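Flagellar basal body protein (Helicobacter pylori, PDB 5NPY) probably builds the flagellar hook, the curved tubular joint that couples the rotary motor in the cell envelope to the filament. Local coordinates at residues N200-L205 / N237-A242; Q227-L232 / F264-A269; I505-F510 / G555-K560; N541-W546 / K551-K556. All blocks are in the same frame, centred on the assembly; numbering follows the deposited sequence.

Contact 1: residues N200-L205 / N237-A242; sequences NPKDHL and NEPIDA
Lys202 lies opposite Pro239 and Leu205 opposite Asn237 in two separate backbone approaches, Lys202 to Pro239 with CA atoms 7.6 Å apart and Leu205 to Asn237 with CA atoms at 7.3 Å. No hydrogen bond joins the segments. A type I beta turn from Asn200 to Asp203 leads into strand 204-207, and an Asx turn is nested in it: Asn200 OD1 accepts from Lys202 N, which lies in the carbonyl plane on a lone pair, 3.0 Å away. The partner segment 237-242 is irregular loop between helix 221-226 and strand 247-252, so the contact lays a coil against the entrance to a strand at the surface. The CB of Lys202 leaves the backbone to the side of the loop, but a bend at chi2 (-96°) swings the chain's end over, and Lys202 NZ stops 3.8 Å from Pro239 CB, the chain crossing the proline at about a right angle. Asp241 OD2 is 5.2 Å from Lys202 NZ, too far for contact but probably a mild attraction. Leu205 points its CB at the loop and slides past Asn237 in the opposite direction. The amide oxygen of Asn237 is taken by Lys353 of strand 346-364, the strand that pairs with 204-207 and whose Lys353 and Pro355 also touch Leu205. Against the start of that amide, Leu205 CD1 lies 3.7 Å from both Asn237 CB and Asn237 CG.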
loop_
_atom_site.group_PDB
_atom_site.type_symbol
_atom_site.label_atom_id
_atom_site.label_comp_id
_atom_site.label_asym_id
_atom_site.label_seq_id
_atom_site.Cartn_x
_atom_site.Cartn_y
_atom_site.Cartn_z
ATOM N N ASN A 200 1.310 13.879 8.801
ATOM C CA ASN A 200 1.597 14.733 9.947
ATOM C C ASN A 200 1.349 16.180 9.566
ATOM O O ASN A 200 1.882 16.654 8.547
ATOM C CB ASN A 200 3.043 14.546 10.408
ATOM C CG ASN A 200 3.336 15.226 11.765
ATOM O OD1 ASN A 200 3.107 16.415 11.936
ATOM N ND2 ASN A 200 3.852 14.459 12.719
ATOM N N PRO A 201 0.551 16.908 10.351
ATOM C CA PRO A 201 0.144 18.270 9.949
ATOM C C PRO A 201 1.233 19.319 10.090
ATOM O O PRO A 201 0.989 20.484 9.747
ATOM C CB PRO A 201 -1.039 18.578 10.891
ATOM C CG PRO A 201 -0.830 17.661 12.089
ATOM C CD PRO A 201 -0.155 16.415 11.549
ATOM N N LYS A 202 2.428 18.955 10.567
ATOM C CA LYS A 202 3.492 19.924 10.811
ATOM C C LYS A 202 4.782 19.590 10.066
ATOM O O LYS A 202 5.840 20.123 10.410
ATOM C CB LYS A 202 3.782 20.033 12.310
ATOM C CG LYS A 202 2.562 20.128 13.177
ATOM C CD LYS A 202 2.233 21.567 13.504
ATOM C CE LYS A 202 1.121 21.629 14.536
ATOM N NZ LYS A 202 0.784 23.022 14.915
ATOM N N ASP A 203 4.727 18.709 9.070
ATOM C CA ASP A 203 5.906 18.394 8.274
ATOM C C ASP A 203 6.210 19.292 7.077
ATOM O O ASP A 203 7.208 20.017 7.074
ATOM C CB ASP A 203 5.825 16.979 7.704
ATOM C CG ASP A 203 6.296 15.914 8.664
ATOM O OD1 ASP A 203 6.646 14.823 8.151
ATOM O OD2 ASP A 203 6.300 16.146 9.902
ATOM N N HIS A 204 5.379 19.227 6.040
ATOM C CA HIS A 204 5.693 19.872 4.776
ATOM C C HIS A 204 4.578 20.869 4.523
ATOM O O HIS A 204 3.443 20.683 4.960
ATOM C CB HIS A 204 5.846 18.952 3.557
ATOM C CG HIS A 204 6.748 17.776 3.788
ATOM N ND1 HIS A 204 8.047 17.730 3.327
ATOM C CD2 HIS A 204 6.534 16.602 4.430
ATOM C CE1 HIS A 204 8.594 16.579 3.675
ATOM N NE2 HIS A 204 7.696 15.877 4.347
ATOM N N LEU A 205 4.930 21.945 3.827
ATOM C CA LEU A 205 3.994 22.984 3.441
ATOM C C LEU A 205 4.190 23.298 1.966
ATOM O O LEU A 205 5.277 23.109 1.408
ATOM C CB LEU A 205 4.190 24.255 4.262
ATOM C CG LEU A 205 3.873 24.133 5.751
ATOM C CD1 LEU A 205 4.710 25.160 6.568
ATOM C CD2 LEU A 205 2.339 24.294 6.015
ATOM N N ASN A 237 6.676 29.719 7.528
ATOM C CA ASN A 237 6.325 28.324 7.807
ATOM C C ASN A 237 5.851 28.099 9.237
ATOM O O ASN A 237 5.766 26.956 9.693
ATOM C CB ASN A 237 7.478 27.371 7.474
ATOM C CG ASN A 237 7.713 27.268 5.978
ATOM O OD1 ASN A 237 7.074 27.969 5.203
ATOM N ND2 ASN A 237 8.620 26.393 5.569
ATOM N N GLU A 238 5.519 29.147 9.947
ATOM C CA GLU A 238 4.980 28.992 11.279
ATOM C C GLU A 238 3.504 28.631 11.182
ATOM O O GLU A 238 2.739 29.362 10.533
ATOM C CB GLU A 238 5.146 30.279 12.056
ATOM C CG GLU A 238 6.515 30.907 11.938
ATOM C CD GLU A 238 6.576 32.219 12.688
ATOM O OE1 GLU A 238 6.015 33.214 12.177
ATOM O OE2 GLU A 238 7.153 32.242 13.799
ATOM N N PRO A 239 3.066 27.527 11.785
ATOM C CA PRO A 239 1.626 27.262 11.876
ATOM C C PRO A 239 0.905 28.474 12.449
ATOM O O PRO A 239 1.443 29.200 13.297
ATOM C CB PRO A 239 1.548 26.060 12.824
ATOM C CG PRO A 239 2.851 26.032 13.525
ATOM C CD PRO A 239 3.857 26.564 12.562
ATOM N N ILE A 240 -0.309 28.718 11.950
ATOM C CA ILE A 240 -1.099 29.816 12.495
ATOM C C ILE A 240 -1.460 29.545 13.953
ATOM O O ILE A 240 -1.564 30.478 14.764
ATOM C CB ILE A 240 -2.350 30.051 11.629
ATOM C CG1 ILE A 240 -1.927 30.401 10.197
ATOM C CG2 ILE A 240 -3.225 31.129 12.239
ATOM C CD1 ILE A 240 -1.116 31.672 10.102
ATOM N N ASP A 241 -1.662 28.270 14.301
ATOM C CA ASP A 241 -1.822 27.829 15.687
ATOM C C ASP A 241 -3.009 28.522 16.362
ATOM O O ASP A 241 -2.944 28.918 17.530
ATOM C CB ASP A 241 -0.519 28.036 16.482
ATOM C CG ASP A 241 -0.528 27.325 17.838
ATOM O OD1 ASP A 241 0.358 27.652 18.647
ATOM O OD2 ASP A 241 -1.413 26.463 18.111
ATOM N N ALA A 242 -4.114 28.647 15.614
ATOM C CA ALA A 242 -5.362 29.167 16.166
ATOM C C ALA A 242 -5.754 28.465 17.453
ATOM O O ALA A 242 -6.414 29.063 18.308
ATOM C CB ALA A 242 -6.494 29.014 15.152
#

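Contact 2: residues Q227-L232 / F264-A269; sequences QDINAL and FTYGDA
Tyr266 sends its phenol from the last residue of strand 260-266 into the type I beta turn Asp228-Ala231, where it meets an Asx turn. Its CG stands anti to the backbone N (chi1 179°), which carries the ring across to the other segment. Asp228 crosses it at about a right angle, yet the carboxylate and ring planes are only 20° apart, and OD2 lies at the ring edge, in plane. Tyr266 OH donates to the syn lone pair of Asp228 OD2 over 2.6 Å. Asp228 OD2 also closes the Asx turn, accepting from Asn230 N at 2.9 Å, this donor standing above the carboxylate plane, 46° out of it. Two donors thus grip OD2, while OD1 takes a salt bridge from Lys277 and a bond from Ser382 N; Lys277 also bonds to the phenol oxygen. The buried carboxylate is held from several directions, and the lysine would probably stabilise its negative charge. Ile229 runs past the tyrosine in the opposite direction, its CG2 3.6 Å from Tyr266 CE2. Asn230 bonds through ND2 to Ser382 OG, and its CB, directed toward the strand, lies 3.3 Å from Tyr266 OH.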
loop_
_atom_site.group_PDB
_atom_site.type_symbol
_atom_site.label_atom_id
_atom_site.label_comp_id
_atom_site.label_asym_id
_atom_site.label_seq_id
_atom_site.Cartn_x
_atom_site.Cartn_y
_atom_site.Cartn_z
ATOM N N GLN A 227 -11.660 26.463 4.171
ATOM C CA GLN A 227 -10.371 26.097 4.738
ATOM C C GLN A 227 -10.315 26.529 6.200
ATOM O O GLN A 227 -10.535 27.693 6.528
ATOM C CB GLN A 227 -9.230 26.710 3.931
ATOM C CG GLN A 227 -7.840 26.404 4.445
ATOM C CD GLN A 227 -7.426 25.013 4.118
ATOM O OE1 GLN A 227 -8.070 24.314 3.299
ATOM N NE2 GLN A 227 -6.357 24.557 4.781
ATOM N N ASP A 228 -10.089 25.569 7.078
ATOM C CA ASP A 228 -9.831 25.843 8.484
ATOM C C ASP A 228 -8.579 26.736 8.605
ATOM O O ASP A 228 -7.497 26.389 8.117
ATOM C CB ASP A 228 -9.656 24.497 9.212
ATOM C CG ASP A 228 -9.435 24.635 10.734
ATOM O OD1 ASP A 228 -9.528 23.600 11.426
ATOM O OD2 ASP A 228 -9.147 25.740 11.239
ATOM N N ILE A 229 -8.739 27.906 9.220
ATOM C CA ILE A 229 -7.624 28.846 9.350
ATOM C C ILE A 229 -6.477 28.263 10.192
ATOM O O ILE A 229 -5.323 28.673 10.030
ATOM C CB ILE A 229 -8.143 30.182 9.924
ATOM C CG1 ILE A 229 -7.113 31.290 9.743
ATOM C CG2 ILE A 229 -8.536 30.049 11.405
ATOM C CD1 ILE A 229 -7.622 32.643 10.156
ATOM N N ASN A 230 -6.765 27.305 11.097
ATOM C CA ASN A 230 -5.720 26.578 11.826
ATOM C C ASN A 230 -5.004 25.545 10.960
ATOM O O ASN A 230 -3.946 25.047 11.375
ATOM C CB ASN A 230 -6.305 25.865 13.054
ATOM C CG ASN A 230 -5.225 25.412 14.045
ATOM O OD1 ASN A 230 -4.448 26.248 14.553
ATOM N ND2 ASN A 230 -5.191 24.131 14.356
ATOM N N ALA A 231 -5.561 25.194 9.796
ATOM C CA ALA A 231 -4.900 24.304 8.832
ATOM C C ALA A 231 -4.066 25.106 7.840
ATOM O O ALA A 231 -4.117 24.895 6.623
ATOM C CB ALA A 231 -5.927 23.434 8.103
ATOM N N LEU A 232 -3.283 26.042 8.379
ATOM C CA LEU A 232 -2.507 26.974 7.572
ATOM C C LEU A 232 -1.179 27.287 8.254
ATOM O O LEU A 232 -0.960 26.965 9.426
ATOM C CB LEU A 232 -3.282 28.271 7.337
ATOM C CG LEU A 232 -4.523 28.178 6.443
ATOM C CD1 LEU A 232 -5.280 29.463 6.571
ATOM C CD2 LEU A 232 -4.127 27.920 4.991
ATOM N N PHE A 264 -13.630 38.246 18.325
ATOM C CA PHE A 264 -13.886 36.983 17.662
ATOM C C PHE A 264 -12.973 35.930 18.282
ATOM O O PHE A 264 -11.859 36.239 18.721
ATOM C CB PHE A 264 -13.621 37.080 16.159
ATOM C CG PHE A 264 -14.322 38.218 15.476
ATOM C CD1 PHE A 264 -15.425 38.832 16.044
ATOM C CD2 PHE A 264 -13.885 38.656 14.241
ATOM C CE1 PHE A 264 -16.077 39.872 15.402
ATOM C CE2 PHE A 264 -14.538 39.700 13.576
ATOM C CZ PHE A 264 -15.639 40.306 14.156
ATOM N N THR A 265 -13.450 34.686 18.323
ATOM C CA THR A 265 -12.745 33.595 18.987
ATOM C C THR A 265 -12.731 32.356 18.101
ATOM O O THR A 265 -13.777 31.938 17.599
ATOM C CB THR A 265 -13.399 33.243 20.333
ATOM O OG1 THR A 265 -13.320 34.358 21.231
ATOM C CG2 THR A 265 -12.739 32.022 20.954
ATOM N N TYR A 266 -11.558 31.749 17.945
ATOM C CA TYR A 266 -11.460 30.530 17.161
ATOM C C TYR A 266 -12.101 29.370 17.904
ATOM O O TYR A 266 -11.835 29.154 19.094
ATOM C CB TYR A 266 -10.004 30.202 16.828
ATOM C CG TYR A 266 -9.852 28.925 16.031
ATOM C CD1 TYR A 266 -9.589 27.706 16.665
ATOM C CD2 TYR A 266 -9.993 28.927 14.636
ATOM C CE1 TYR A 266 -9.469 26.521 15.933
ATOM C CE2 TYR A 266 -9.860 27.744 13.894
ATOM C CZ TYR A 266 -9.591 26.553 14.549
ATOM O OH TYR A 266 -9.464 25.392 13.838
ATOM N N GLY A 267 -12.914 28.612 17.184
ATOM C CA GLY A 267 -13.590 27.456 17.741
ATOM C C GLY A 267 -14.797 27.090 16.899
ATOM O O GLY A 267 -15.085 27.711 15.875
ATOM N N ASP A 268 -15.493 26.043 17.348
ATOM C CA ASP A 268 -16.721 25.566 16.703
ATOM C C ASP A 268 -17.635 26.743 16.358
ATOM O O ASP A 268 -18.118 27.445 17.255
ATOM C CB ASP A 268 -17.436 24.559 17.622
ATOM C CG ASP A 268 -18.656 23.874 16.956
ATOM O OD1 ASP A 268 -18.951 22.712 17.313
ATOM O OD2 ASP A 268 -19.327 24.483 16.092
ATOM N N ALA A 269 -17.861 26.985 15.062
ATOM C CA ALA A 269 -18.640 28.150 14.643
ATOM C C ALA A 269 -20.061 28.166 15.219
ATOM O O ALA A 269 -20.680 29.235 15.268
ATOM C CB ALA A 269 -18.697 28.234 13.106
#

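Contact 3: residues I505-F510 / G555-K560; sequences IGILAF and GKIRHK
Ile505 and Ile507, two residues apart on strand 499-509, receive a single side chain from strand 555-559, that of Ile557. The contact across the segments is wholly apolar. Ile557 CD1 does all the touching: it lies 3.8 Å from Ile505 CB and 3.9 Å from Ile507 CG1. The two meetings differ in direction. Ile557 comes obliquely onto the branch point of Ile505, whose CG2 is 4.2 Å from Ile557 CD1, whereas Ile507 and Ile557 reach toward each other tip to tip, their CD1 atoms 4.1 Å apart. An extended chain, chi2 -171°, pushes the methyl of Ile557 out between the two isoleucines, while Ile505 and Ile507 are both folded at chi2.

Backbone bonding is directed to other neighbours. The CA atoms come no nearer than 8.7 Å, between Ile505 and Ile557, and no hydrogen bond runs from one segment to the other. Ile505 bonds to Gly488 and Gly506 to Tyr145, while Lys556 pairs with Gln92 of strand 87-93, beside which strand 555-559 forms the edge of a four-stranded antiparallel sheet. Strand 499-509 belongs to other sheet pairings, so this is side-chain packing between sheets.

Aromatic packing extends the apolar layer. Tyr91 touches both Ile507 and Ile557, and Phe97 lies against Ile505 and Ile507. Polar groups of 555-560 turn to other partners: Lys560 forms a salt bridge with Glu86, and His559 NE2 bonds to Glu86 O.

With all three isoleucines buried and only carbon in contact, the two strands are joined here by dispersion and exclusion of water, not by directed bonds.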
loop_
_atom_site.group_PDB
_atom_site.type_symbol
_atom_site.label_atom_id
_atom_site.label_comp_id
_atom_site.label_asym_id
_atom_site.label_seq_id
_atom_site.Cartn_x
_atom_site.Cartn_y
_atom_site.Cartn_z
ATOM N N ILE A 505 8.915 -31.883 -2.758
ATOM C CA ILE A 505 9.258 -33.275 -3.030
ATOM C C ILE A 505 8.376 -34.186 -2.190
ATOM O O ILE A 505 8.265 -34.019 -0.968
ATOM C CB ILE A 505 10.745 -33.532 -2.738
ATOM C CG1 ILE A 505 11.630 -32.567 -3.529
ATOM C CG2 ILE A 505 11.114 -34.981 -3.068
ATOM C CD1 ILE A 505 11.624 -32.811 -5.023
ATOM N N GLY A 506 7.746 -35.158 -2.846
ATOM C CA GLY A 506 7.012 -36.175 -2.115
ATOM C C GLY A 506 7.917 -36.951 -1.171
ATOM O O GLY A 506 9.068 -37.270 -1.493
ATOM N N ILE A 507 7.391 -37.229 0.023
ATOM C CA ILE A 507 8.037 -38.068 1.024
ATOM C C ILE A 507 6.950 -38.921 1.660
ATOM O O ILE A 507 5.894 -38.404 2.036
ATOM C CB ILE A 507 8.774 -37.245 2.104
ATOM C CG1 ILE A 507 9.986 -36.524 1.521
ATOM C CG2 ILE A 507 9.239 -38.142 3.244
ATOM C CD1 ILE A 507 11.192 -37.426 1.302
ATOM N N LEU A 508 7.189 -40.220 1.762
ATOM C CA LEU A 508 6.244 -41.136 2.386
ATOM C C LEU A 508 6.998 -42.065 3.325
ATOM O O LEU A 508 8.121 -42.487 3.027
ATOM C CB LEU A 508 5.465 -41.959 1.348
ATOM C CG LEU A 508 4.575 -41.162 0.389
ATOM C CD1 LEU A 508 4.172 -42.025 -0.779
ATOM C CD2 LEU A 508 3.340 -40.627 1.105
ATOM N N ALA A 509 6.379 -42.369 4.462
ATOM C CA ALA A 509 6.948 -43.257 5.462
ATOM C C ALA A 509 6.002 -44.422 5.713
ATOM O O ALA A 509 4.853 -44.435 5.263
ATOM C CB ALA A 509 7.238 -42.511 6.771
ATOM N N PHE A 510 6.508 -45.409 6.446
ATOM C CA PHE A 510 5.747 -46.595 6.788
ATOM C C PHE A 510 6.130 -47.025 8.190
ATOM O O PHE A 510 7.252 -46.784 8.640
ATOM C CB PHE A 510 6.011 -47.748 5.822
ATOM C CG PHE A 510 5.772 -47.403 4.384
ATOM C CD1 PHE A 510 6.763 -46.790 3.631
ATOM C CD2 PHE A 510 4.560 -47.707 3.779
ATOM C CE1 PHE A 510 6.541 -46.478 2.300
ATOM C CE2 PHE A 510 4.334 -47.401 2.450
ATOM C CZ PHE A 510 5.322 -46.782 1.711
ATOM N N GLY A 555 11.972 -36.558 9.006
ATOM C CA GLY A 555 13.272 -36.323 8.449
ATOM C C GLY A 555 13.466 -34.943 7.915
ATOM O O GLY A 555 12.733 -34.039 8.230
ATOM N N LYS A 556 14.487 -34.804 7.096
ATOM C CA LYS A 556 14.852 -33.545 6.466
ATOM C C LYS A 556 15.447 -33.842 5.097
ATOM O O LYS A 556 16.141 -34.848 4.919
ATOM C CB LYS A 556 15.848 -32.765 7.336
ATOM C CG LYS A 556 17.313 -32.967 6.968
ATOM C CD LYS A 556 18.238 -32.691 8.144
ATOM C CE LYS A 556 17.951 -31.335 8.765
ATOM N NZ LYS A 556 18.525 -31.206 10.137
ATOM N N ILE A 557 15.165 -32.970 4.132
ATOM C CA ILE A 557 15.695 -33.083 2.779
ATOM C C ILE A 557 16.904 -32.169 2.653
ATOM O O ILE A 557 16.859 -31.006 3.070
ATOM C CB ILE A 557 14.625 -32.728 1.731
ATOM C CG1 ILE A 557 13.487 -33.746 1.773
ATOM C CG2 ILE A 557 15.229 -32.699 0.357
ATOM C CD1 ILE A 557 12.482 -33.611 0.631
ATOM N N ARG A 558 17.985 -32.682 2.073
ATOM C CA ARG A 558 19.242 -31.946 1.968
ATOM C C ARG A 558 19.582 -31.710 0.498
ATOM O O ARG A 558 19.951 -32.649 -0.219
ATOM C CB ARG A 558 20.356 -32.705 2.682
ATOM C CG ARG A 558 20.160 -32.778 4.188
ATOM C CD ARG A 558 21.165 -33.729 4.828
ATOM N NE ARG A 558 22.545 -33.331 4.553
ATOM C CZ ARG A 558 23.600 -33.728 5.261
ATOM N NH1 ARG A 558 23.438 -34.539 6.298
ATOM N NH2 ARG A 558 24.816 -33.308 4.932
ATOM N N HIS A 559 19.468 -30.455 0.055
ATOM C CA HIS A 559 19.735 -30.109 -1.337
ATOM C C HIS A 559 21.232 -30.186 -1.635
ATOM O O HIS A 559 22.071 -29.757 -0.833
ATOM C CB HIS A 559 19.197 -28.708 -1.638
ATOM C CG HIS A 559 19.111 -28.379 -3.098
ATOM N ND1 HIS A 559 18.966 -27.088 -3.560
ATOM C CD2 HIS A 559 19.148 -29.169 -4.197
ATOM C CE1 HIS A 559 18.924 -27.095 -4.882
ATOM N NE2 HIS A 559 19.029 -28.345 -5.294
ATOM N N LYS A 560 21.557 -30.778 -2.786
ATOM C CA LYS A 560 22.914 -30.850 -3.332
ATOM C C LYS A 560 23.842 -31.752 -2.514
ATOM O O LYS A 560 25.058 -31.549 -2.490
ATOM C CB LYS A 560 23.505 -29.446 -3.515
ATOM C CG LYS A 560 22.761 -28.686 -4.611
ATOM C CD LYS A 560 23.404 -27.371 -5.005
ATOM C CE LYS A 560 22.937 -26.970 -6.404
ATOM N NZ LYS A 560 22.958 -25.498 -6.631
#

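Contact 4: residues N541-W546 / K551-K556; sequences NPILGW and KLKFGK
Gly545 O and Lys553 N make the central bond between the segments, 2.8 Å long and nearly straight (169° at the hydrogen), with the donor in the carbonyl plane. Two CA-H...O contacts flank it: Leu552 CA approaches the same Gly545 O, and Trp546 CA lies 3.3 Å from Lys551 O. A water donates to Gly545 O at 2.9 Å and accepts from Phe554 N, so the glycine carbonyl serves both backbone N-H groups, one directly and one through solvent. Lys553 folds back at chi3 (-84°), bringing NZ within 3.2 Å of Leu544 O in a weak hydrogen bond and near Ile543 CG2. Ile543 CG2 also meets the edge of the Phe554 ring, 4.1 Å from Phe554 CE2, while Lys553 CB covers one face of the same ring over its centre.

Leu552 CD2 packs against Gly545, 3.4 Å from Gly545 O, and touches the edge of the Trp546 indole at CE3. Within the same segment Leu544 CG packs on one face of the indole; further out, NE1 bonds to Gly171 O and Arg504 makes a cation-pi contact. Behind Leu552 stand Arg504 and Ile507 of strand 499-509. With four residues between the segments, this is a chain reversal closed by a single beta bridge, Trp546 to Leu552, its touching parts running 136° apart, between short strand 543-544 and strand 555-559.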
loop_
_atom_site.group_PDB
_atom_site.type_symbol
_atom_site.label_atom_id
_atom_site.label_comp_id
_atom_site.label_asym_id
_atom_site.label_seq_id
_atom_site.Cartn_x
_atom_site.Cartn_y
_atom_site.Cartn_z
ATOM N N ASN A 541 -0.080 -48.788 5.589
ATOM C CA ASN A 541 -0.402 -47.795 4.577
ATOM C C ASN A 541 0.629 -46.666 4.591
ATOM O O ASN A 541 1.265 -46.407 5.621
ATOM C CB ASN A 541 -1.794 -47.223 4.810
ATOM C CG ASN A 541 -2.880 -48.192 4.446
ATOM O OD1 ASN A 541 -2.710 -49.007 3.544
ATOM N ND2 ASN A 541 -4.008 -48.116 5.146
ATOM N N PRO A 542 0.813 -45.979 3.459
ATOM C CA PRO A 542 1.854 -44.950 3.397
ATOM C C PRO A 542 1.458 -43.753 4.234
ATOM O O PRO A 542 0.302 -43.327 4.235
ATOM C CB PRO A 542 1.926 -44.604 1.907
ATOM C CG PRO A 542 0.546 -44.879 1.415
ATOM C CD PRO A 542 0.071 -46.081 2.189
ATOM N N ILE A 543 2.426 -43.226 4.968
ATOM C CA ILE A 543 2.208 -42.092 5.855
ATOM C C ILE A 543 2.759 -40.846 5.169
ATOM O O ILE A 543 3.961 -40.769 4.876
ATOM C CB ILE A 543 2.870 -42.323 7.222
ATOM C CG1 ILE A 543 2.498 -43.704 7.767
ATOM C CG2 ILE A 543 2.488 -41.220 8.202
ATOM C CD1 ILE A 543 3.455 -44.208 8.841
ATOM N N LEU A 544 1.875 -39.886 4.889
ATOM C CA LEU A 544 2.278 -38.624 4.278
ATOM C C LEU A 544 3.410 -38.005 5.081
ATOM O O LEU A 544 3.346 -37.937 6.311
ATOM C CB LEU A 544 1.085 -37.672 4.214
ATOM C CG LEU A 544 1.010 -36.632 3.097
ATOM C CD1 LEU A 544 0.860 -37.316 1.762
ATOM C CD2 LEU A 544 -0.160 -35.686 3.340
ATOM N N GLY A 545 4.454 -37.563 4.377
ATOM C CA GLY A 545 5.715 -37.242 5.029
ATOM C C GLY A 545 5.669 -36.042 5.948
ATOM O O GLY A 545 6.553 -35.897 6.799
ATOM N N TRP A 546 4.652 -35.196 5.813
ATOM C CA TRP A 546 4.588 -33.907 6.480
ATOM C C TRP A 546 3.281 -33.785 7.247
ATOM O O TRP A 546 2.266 -34.372 6.864
ATOM C CB TRP A 546 4.707 -32.762 5.465
ATOM C CG TRP A 546 3.816 -32.940 4.244
ATOM C CD1 TRP A 546 2.466 -32.698 4.158
ATOM C CD2 TRP A 546 4.221 -33.398 2.944
ATOM N NE1 TRP A 546 2.014 -32.973 2.887
ATOM C CE2 TRP A 546 3.067 -33.401 2.121
ATOM C CE3 TRP A 546 5.441 -33.808 2.397
ATOM C CZ2 TRP A 546 3.105 -33.789 0.776
ATOM C CZ3 TRP A 546 5.477 -34.189 1.066
ATOM C CH2 TRP A 546 4.316 -34.182 0.271
ATOM N N LYS A 551 5.315 -29.469 7.885
ATOM C CA LYS A 551 6.629 -29.721 8.380
ATOM C C LYS A 551 6.804 -31.200 8.294
ATOM O O LYS A 551 5.956 -31.950 8.722
ATOM C CB LYS A 551 6.740 -29.251 9.818
ATOM C CG LYS A 551 8.109 -29.433 10.445
ATOM C CD LYS A 551 8.178 -28.857 11.858
ATOM C CE LYS A 551 7.065 -29.372 12.742
ATOM N NZ LYS A 551 6.391 -28.290 13.479
ATOM N N LEU A 552 7.914 -31.631 7.730
ATOM C CA LEU A 552 8.171 -33.037 7.588
ATOM C C LEU A 552 8.262 -33.624 8.969
ATOM O O LEU A 552 8.897 -33.070 9.841
ATOM C CB LEU A 552 9.458 -33.253 6.803
ATOM C CG LEU A 552 9.384 -33.095 5.294
ATOM C CD1 LEU A 552 10.712 -32.924 4.698
ATOM C CD2 LEU A 552 8.729 -34.253 4.709
ATOM N N LYS A 553 7.645 -34.766 9.167
ATOM C CA LYS A 553 7.632 -35.365 10.483
ATOM C C LYS A 553 8.779 -36.245 10.902
ATOM O O LYS A 553 9.136 -36.273 12.040
ATOM C CB LYS A 553 6.363 -36.147 10.654
ATOM C CG LYS A 553 5.156 -35.346 10.621
ATOM C CD LYS A 553 3.962 -36.236 10.699
ATOM C CE LYS A 553 3.609 -36.758 9.366
ATOM N NZ LYS A 553 2.611 -37.804 9.444
ATOM N N PHE A 554 9.360 -36.943 9.961
ATOM C CA PHE A 554 10.386 -37.909 10.232
ATOM C C PHE A 554 11.761 -37.672 9.666
ATOM O O PHE A 554 12.634 -38.485 9.835
ATOM C CB PHE A 554 9.872 -39.251 9.737
ATOM C CG PHE A 554 8.420 -39.472 9.992
ATOM C CD1 PHE A 554 7.939 -39.511 11.260
ATOM C CD2 PHE A 554 7.533 -39.604 8.962
ATOM C CE1 PHE A 554 6.608 -39.689 11.506
ATOM C CE2 PHE A 554 6.197 -39.792 9.195
ATOM C CZ PHE A 554 5.734 -39.838 10.472
ATOM N N GLY A 555 11.972 -36.558 9.006
ATOM C CA GLY A 555 13.272 -36.323 8.449
ATOM C C GLY A 555 13.466 -34.943 7.915
ATOM O O GLY A 555 12.733 -34.039 8.230
ATOM N N LYS A 556 14.487 -34.804 7.096
ATOM C CA LYS A 556 14.852 -33.545 6.466
ATOM C C LYS A 556 15.447 -33.842 5.097
ATOM O O LYS A 556 16.141 -34.848 4.919
ATOM C CB LYS A 556 15.848 -32.765 7.336
ATOM C CG LYS A 556 17.313 -32.967 6.968
ATOM C CD LYS A 556 18.238 -32.691 8.144
ATOM C CE LYS A 556 17.951 -31.335 8.765
ATOM N NZ LYS A 556 18.525 -31.206 10.137
HETATM O O HOH W 1 9.238 -36.842 7.326
#

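The four contacts form two pairs at opposite sides of the centre of the elongated chain. Contacts 1 and 2 have centres 14 Å apart and interlock along the sequence, because loop 227-242 supplies one segment to each; Ile240 N lies 3.1 Å from Leu232 O, a probable hydrogen bond, and Ala242 CB rests 3.5 Å from Tyr266 CG. Contacts 3 and 4, centres 8 Å apart, share Gly555 and Lys556 and are stitched by Ala509 O to Ile543 N at 2.7 Å. Between the pairs, centres are 61 to 69 Å apart. The bound tris-hydroxymethyl-methyl-ammonium lies nearer the first pair, in a pocket that includes Asn226, Thr380 and Asn381; the side chain of Asp228 is about 7 Å from the ligand.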